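Long-range contacts in 6-aminohexanoate-cyclic-dimer hydrolase (Arthrobacter sp., PDB 3A2Q), which hydrolyses the cyclic dimer of 6-aminohexanoate, a by-product of nylon-6 manufacture, opening one amide bond to give the linear dimer: residues 385-390 / 422-427; 436-441 / 451-456. The protein carries 1 engineered substitution. All coordinates share one frame; numbering follows the deposited sequence.

Contact 1 of 2, residues 385-390 / 422-427; sequences ILPTVT and LAFTVP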
loop_
_atom_site.group_PDB
_atom_site.type_symbol
_atom_site.label_atom_id
_atom_site.label_comp_id
_atom_site.label_asym_id
_atom_site.label_seq_id
_atom_site.Cartn_x
_atom_site.Cartn_y
_atom_site.Cartn_z
ATOM N N ILE A 385 -13.972 -12.238 1.509
ATOM C CA ILE A 385 -12.727 -12.674 2.124
ATOM C C ILE A 385 -11.976 -13.437 1.038
ATOM O O ILE A 385 -12.531 -14.338 0.407
ATOM C CB ILE A 385 -12.959 -13.660 3.302
ATOM C CG1 ILE A 385 -14.034 -13.125 4.246
ATOM C CG2 ILE A 385 -11.652 -13.875 4.060
ATOM C CD1 ILE A 385 -13.719 -11.783 4.840
ATOM N N LEU A 386 -10.720 -13.069 0.807
ATOM C CA LEU A 386 -9.917 -13.751 -0.194
ATOM C C LEU A 386 -8.446 -13.499 0.100
ATOM O O LEU A 386 -8.105 -12.562 0.820
ATOM C CB LEU A 386 -10.260 -13.246 -1.600
ATOM C CG LEU A 386 -9.837 -11.823 -1.993
ATOM C CD1 LEU A 386 -10.077 -11.632 -3.484
ATOM C CD2 LEU A 386 -10.609 -10.787 -1.190
ATOM N N PRO A 387 -7.552 -14.355 -0.429
ATOM C CA PRO A 387 -6.119 -14.152 -0.180
ATOM C C PRO A 387 -5.704 -12.797 -0.741
ATOM O O PRO A 387 -6.283 -12.340 -1.722
ATOM C CB PRO A 387 -5.464 -15.308 -0.944
ATOM C CG PRO A 387 -6.538 -16.357 -0.988
ATOM C CD PRO A 387 -7.795 -15.567 -1.227
ATOM N N THR A 388 -4.720 -12.144 -0.131
ATOM C CA THR A 388 -4.283 -10.857 -0.654
ATOM C C THR A 388 -3.490 -11.112 -1.938
ATOM O O THR A 388 -3.710 -10.442 -2.945
ATOM C CB THR A 388 -3.410 -10.097 0.357
ATOM O OG1 THR A 388 -4.134 -9.932 1.577
ATOM C CG2 THR A 388 -3.050 -8.709 -0.184
ATOM N N VAL A 389 -2.572 -12.077 -1.896
ATOM C CA VAL A 389 -1.783 -12.426 -3.081
ATOM C C VAL A 389 -2.105 -13.868 -3.471
ATOM O O VAL A 389 -2.646 -14.627 -2.661
ATOM C CB VAL A 389 -0.264 -12.252 -2.842
ATOM C CG1 VAL A 389 0.032 -10.804 -2.490
ATOM C CG2 VAL A 389 0.217 -13.187 -1.743
ATOM N N THR A 390 -1.774 -14.255 -4.701
ATOM C CA THR A 390 -2.117 -15.597 -5.174
ATOM C C THR A 390 -0.977 -16.592 -5.333
ATOM O O THR A 390 -1.200 -17.718 -5.787
ATOM C CB THR A 390 -2.842 -15.522 -6.524
ATOM O OG1 THR A 390 -1.890 -15.247 -7.562
ATOM C CG2 THR A 390 -3.884 -14.412 -6.506
ATOM N N LEU A 422 -0.695 -9.311 -8.043
ATOM C CA LEU A 422 -1.773 -8.321 -8.002
ATOM C C LEU A 422 -3.156 -8.708 -8.534
ATOM O O LEU A 422 -4.071 -7.883 -8.512
ATOM C CB LEU A 422 -1.299 -7.042 -8.714
ATOM C CG LEU A 422 -0.764 -7.173 -10.149
ATOM C CD1 LEU A 422 -1.898 -7.508 -11.105
ATOM C CD2 LEU A 422 -0.098 -5.863 -10.581
ATOM N N ALA A 423 -3.326 -9.946 -8.989
ATOM C CA ALA A 423 -4.617 -10.364 -9.541
ATOM C C ALA A 423 -5.804 -10.237 -8.583
ATOM O O ALA A 423 -6.914 -9.931 -9.015
ATOM C CB ALA A 423 -4.524 -11.795 -10.072
ATOM N N PHE A 424 -5.581 -10.476 -7.293
ATOM C CA PHE A 424 -6.662 -10.378 -6.307
ATOM C C PHE A 424 -6.769 -9.003 -5.630
ATOM O O PHE A 424 -7.654 -8.784 -4.796
ATOM C CB PHE A 424 -6.494 -11.452 -5.228
ATOM C CG PHE A 424 -6.964 -12.826 -5.639
ATOM C CD1 PHE A 424 -7.160 -13.151 -6.981
ATOM C CD2 PHE A 424 -7.172 -13.810 -4.678
ATOM C CE1 PHE A 424 -7.551 -14.436 -7.358
ATOM C CE2 PHE A 424 -7.565 -15.097 -5.045
ATOM C CZ PHE A 424 -7.754 -15.410 -6.389
ATOM N N THR A 425 -5.881 -8.072 -5.974
ATOM C CA THR A 425 -5.946 -6.747 -5.366
ATOM C C THR A 425 -6.409 -5.670 -6.347
ATOM O O THR A 425 -7.167 -4.770 -5.983
ATOM C CB THR A 425 -4.579 -6.311 -4.775
ATOM O OG1 THR A 425 -3.539 -6.572 -5.723
ATOM C CG2 THR A 425 -4.286 -7.050 -3.471
ATOM N N VAL A 426 -5.974 -5.773 -7.597
ATOM C CA VAL A 426 -6.321 -4.764 -8.593
ATOM C C VAL A 426 -7.817 -4.535 -8.868
ATOM O O VAL A 426 -8.222 -3.411 -9.169
ATOM C CB VAL A 426 -5.563 -5.029 -9.930
ATOM C CG1 VAL A 426 -6.157 -6.206 -10.658
ATOM C CG2 VAL A 426 -5.586 -3.785 -10.792
ATOM N N PRO A 427 -8.663 -5.577 -8.753
ATOM C CA PRO A 427 -10.080 -5.310 -9.022
ATOM C C PRO A 427 -10.667 -4.224 -8.119
ATOM O O PRO A 427 -11.569 -3.494 -8.520
ATOM C CB PRO A 427 -10.745 -6.665 -8.775
ATOM C CG PRO A 427 -9.658 -7.650 -9.016
ATOM C CD PRO A 427 -8.457 -6.989 -8.390
HETATM O O HOH W 1 -3.318 -10.317 -5.476
#
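Phe424 fills the space beside the end of strand 383-387, its ring met by Thr390, Pro387 and Leu386. The CG2 methyl of Thr390 sits over the ring centre, 3.5 Å from the centroid and 12° off the normal, a CH-pi contact in which a single methyl touches much of one face. It gets there because chi1 of Thr390 (76°) sets CG2 anti to the carbonyl carbon; OG1, turned elsewhere, bonds to Gln420 O. At the ring edge, close to its plane, Pro387 O lies 3.4 Å from Phe424 CD2, and this buried carbonyl finds no polar partner. Pro387 CD approaches Phe424 CE2 at 3.9 Å, the proline ring offering an apolar flank with no N-H to satisfy. Leu386 CD1 reaches CD2 of the phenylalanine obliquely, at 3.8 Å. Phe424 itself has CG beside its backbone N (chi1 -79°), which swings the ring toward residues 386-390. Replacing Phe424 by an alanine is likely to open a gap between strand end and loop and leave the Thr390 methyl without its aromatic face.

The polar link is a single bridging water, which donates to Thr388 O (2.6 Å) and accepts from Phe424 N (2.9 Å), joining two backbones too far apart to bond directly. Alongside, Thr425 CG2 packs on Thr388 CG2 at 3.9 Å. Threonine suits both places, offering a methyl to its neighbour while each hydroxyl bonds outside the contact: Thr388 OG1 with Ser437 OG, Thr425 OG1 with Ala172 O. Thr425 lies about 8 Å, side chain to side chain, from Ala174, the engineered alanine at the position of the probable acyl-ester nucleophile. The contact thus packs the C-terminal end of a sheet strand against the loop between helices 416-422 and 427-431, in the alpha/beta core of an amidase-family enzyme, close to the pocket that holds 6-aminohexanoic acid.

Contact 2 of 2, residues 436-441 / 451-456; sequences ISLPIG and VQIVAA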
loop_
_atom_site.group_PDB
_atom_site.type_symbol
_atom_site.label_atom_id
_atom_site.label_comp_id
_atom_site.label_asym_id
_atom_site.label_seq_id
_atom_site.Cartn_x
_atom_site.Cartn_y
_atom_site.Cartn_z
ATOM N N ILE A 436 -8.524 -4.332 3.014
ATOM C CA ILE A 436 -7.412 -4.420 3.943
ATOM C C ILE A 436 -6.765 -5.799 3.934
ATOM O O ILE A 436 -7.442 -6.816 3.761
ATOM C CB ILE A 436 -7.901 -4.077 5.380
ATOM C CG1 ILE A 436 -6.719 -3.878 6.327
ATOM C CG2 ILE A 436 -8.811 -5.191 5.897
ATOM C CD1 ILE A 436 -7.124 -3.276 7.659
ATOM N N SER A 437 -5.443 -5.827 4.079
ATOM C CA SER A 437 -4.720 -7.094 4.142
ATOM C C SER A 437 -4.296 -7.272 5.597
ATOM O O SER A 437 -3.679 -6.376 6.169
ATOM C CB SER A 437 -3.475 -7.065 3.254
ATOM O OG SER A 437 -2.804 -8.314 3.310
ATOM N N LEU A 438 -4.642 -8.416 6.185
ATOM C CA LEU A 438 -4.296 -8.727 7.570
ATOM C C LEU A 438 -3.270 -9.857 7.553
ATOM O O LEU A 438 -3.437 -10.831 6.824
ATOM C CB LEU A 438 -5.545 -9.176 8.337
ATOM C CG LEU A 438 -6.706 -8.175 8.358
ATOM C CD1 LEU A 438 -7.886 -8.771 9.131
ATOM C CD2 LEU A 438 -6.248 -6.877 8.999
ATOM N N PRO A 439 -2.204 -9.744 8.367
ATOM C CA PRO A 439 -1.143 -10.762 8.433
ATOM C C PRO A 439 -1.534 -12.000 9.239
ATOM O O PRO A 439 -0.923 -12.314 10.266
ATOM C CB PRO A 439 0.014 -9.999 9.065
ATOM C CG PRO A 439 -0.688 -9.074 10.006
ATOM C CD PRO A 439 -1.870 -8.576 9.204
ATOM N N ILE A 440 -2.544 -12.708 8.748
ATOM C CA ILE A 440 -3.074 -13.892 9.414
ATOM C C ILE A 440 -2.377 -15.213 9.102
ATOM O O ILE A 440 -2.375 -16.126 9.931
ATOM C CB ILE A 440 -4.582 -14.039 9.095
ATOM C CG1 ILE A 440 -5.352 -12.871 9.712
ATOM C CG2 ILE A 440 -5.114 -15.370 9.602
ATOM C CD1 ILE A 440 -6.824 -12.832 9.305
ATOM N N GLY A 441 -1.777 -15.325 7.922
ATOM C CA GLY A 441 -1.132 -16.577 7.571
ATOM C C GLY A 441 0.377 -16.571 7.422
ATOM O O GLY A 441 1.018 -15.520 7.407
ATOM N N VAL A 451 -4.374 -12.091 4.377
ATOM C CA VAL A 451 -5.763 -12.417 4.080
ATOM C C VAL A 451 -6.434 -11.065 3.825
ATOM O O VAL A 451 -6.280 -10.125 4.617
ATOM C CB VAL A 451 -6.442 -13.153 5.255
ATOM C CG1 VAL A 451 -7.918 -13.358 4.956
ATOM C CG2 VAL A 451 -5.768 -14.507 5.465
ATOM N N GLN A 452 -7.150 -10.967 2.711
ATOM C CA GLN A 452 -7.794 -9.718 2.319
ATOM C C GLN A 452 -9.289 -9.692 2.615
ATOM O O GLN A 452 -9.991 -10.687 2.426
ATOM C CB GLN A 452 -7.564 -9.465 0.818
ATOM C CG GLN A 452 -7.942 -8.053 0.356
ATOM C CD GLN A 452 -7.670 -7.782 -1.122
ATOM O OE1 GLN A 452 -7.637 -6.628 -1.546
ATOM N NE2 GLN A 452 -7.488 -8.842 -1.911
ATOM N N ILE A 453 -9.764 -8.542 3.076
ATOM C CA ILE A 453 -11.180 -8.359 3.373
ATOM C C ILE A 453 -11.604 -7.107 2.609
ATOM O O ILE A 453 -10.917 -6.087 2.662
ATOM C CB ILE A 453 -11.428 -8.112 4.880
ATOM C CG1 ILE A 453 -10.600 -9.082 5.725
ATOM C CG2 ILE A 453 -12.906 -8.274 5.187
ATOM C CD1 ILE A 453 -10.882 -10.527 5.456
ATOM N N VAL A 454 -12.728 -7.191 1.903
ATOM C CA VAL A 454 -13.239 -6.070 1.117
ATOM C C VAL A 454 -14.676 -5.742 1.529
ATOM O O VAL A 454 -15.529 -6.624 1.541
ATOM C CB VAL A 454 -13.262 -6.412 -0.390
ATOM C CG1 VAL A 454 -13.625 -5.169 -1.197
ATOM C CG2 VAL A 454 -11.907 -6.978 -0.826
ATOM N N ALA A 455 -14.933 -4.476 1.842
ATOM C CA ALA A 455 -16.269 -4.034 2.237
ATOM C C ALA A 455 -16.863 -3.131 1.159
ATOM O O ALA A 455 -16.187 -2.772 0.195
ATOM C CB ALA A 455 -16.204 -3.294 3.567
ATOM N N ALA A 456 -18.131 -2.764 1.317
ATOM C CA ALA A 456 -18.785 -1.901 0.342
ATOM C C ALA A 456 -18.136 -0.517 0.322
ATOM O O ALA A 456 -17.509 -0.101 1.294
ATOM C CB ALA A 456 -20.278 -1.783 0.661
#
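Chi1 of Ile436 (-168°) sends CG1 anti to the backbone N, leaving CG2 to meet Ile453 CB at 4.1 Å, while Ile453, with chi1 -44°, holds its own CG1 beside its backbone N, within 4.4 Å of Leu438 CD1. Farther along, Val451 CG2 packs against Ile440 CB at 3.8 Å. Beta-branched isoleucine and valine suit the extended backbone; Ile436, Val451 and Ile453 form one apolar face with Leu438.

Two hydrogen-bonded pairs, Ile436 with Ile453 and Leu438 with Val451, supply four backbone bonds. The first pair is reciprocal at 3.0 Å for both Ile436 N to Ile453 O and Ile453 N to Ile436 O. In the second, Leu438 N bonds to Val451 O at 2.8 Å and is nearly straight (171°), although the donor is tilted from the carbonyl plane. Between them lies the non-hydrogen-bonded pair Ser437 and Gln452, whose polar side chains occupy the other face: Ser437 OG bonds to Thr388 OG1, and the extended Gln452 bonds through OE1 to Arg176 NH1 and through NE2 to Phe424 O. At Pro439, an inverse gamma turn bends the strand.

Together these residues form the antiparallel hairpin 435-442/448-455. It lies between strands 185-188 and 383-387 in the mixed sheet, and helix 460-473 covers its apolar face through Leu463, Ala467 and Leu470.

Both contacts are buried and lie on the same side of the chain's centre, their own centres about 9 Å apart; of the residues that touch, Ile440 of contact 2 is partly exposed and the others are buried. They share one sheet, since strand 383-387 of contact 1 neighbours strand 448-455 of contact 2, and Leu386 O probably accepts a hydrogen bond from Gln452 N at 2.7 Å. Their chemistry follows their place: contact 2, inside the sheet, is held by direct backbone bonds between paired strands, whereas contact 1, where a strand gives way to loop, relies on an aromatic ring, methyl groups and a bridging water. Gln452 joins them through its side chain as well as its backbone.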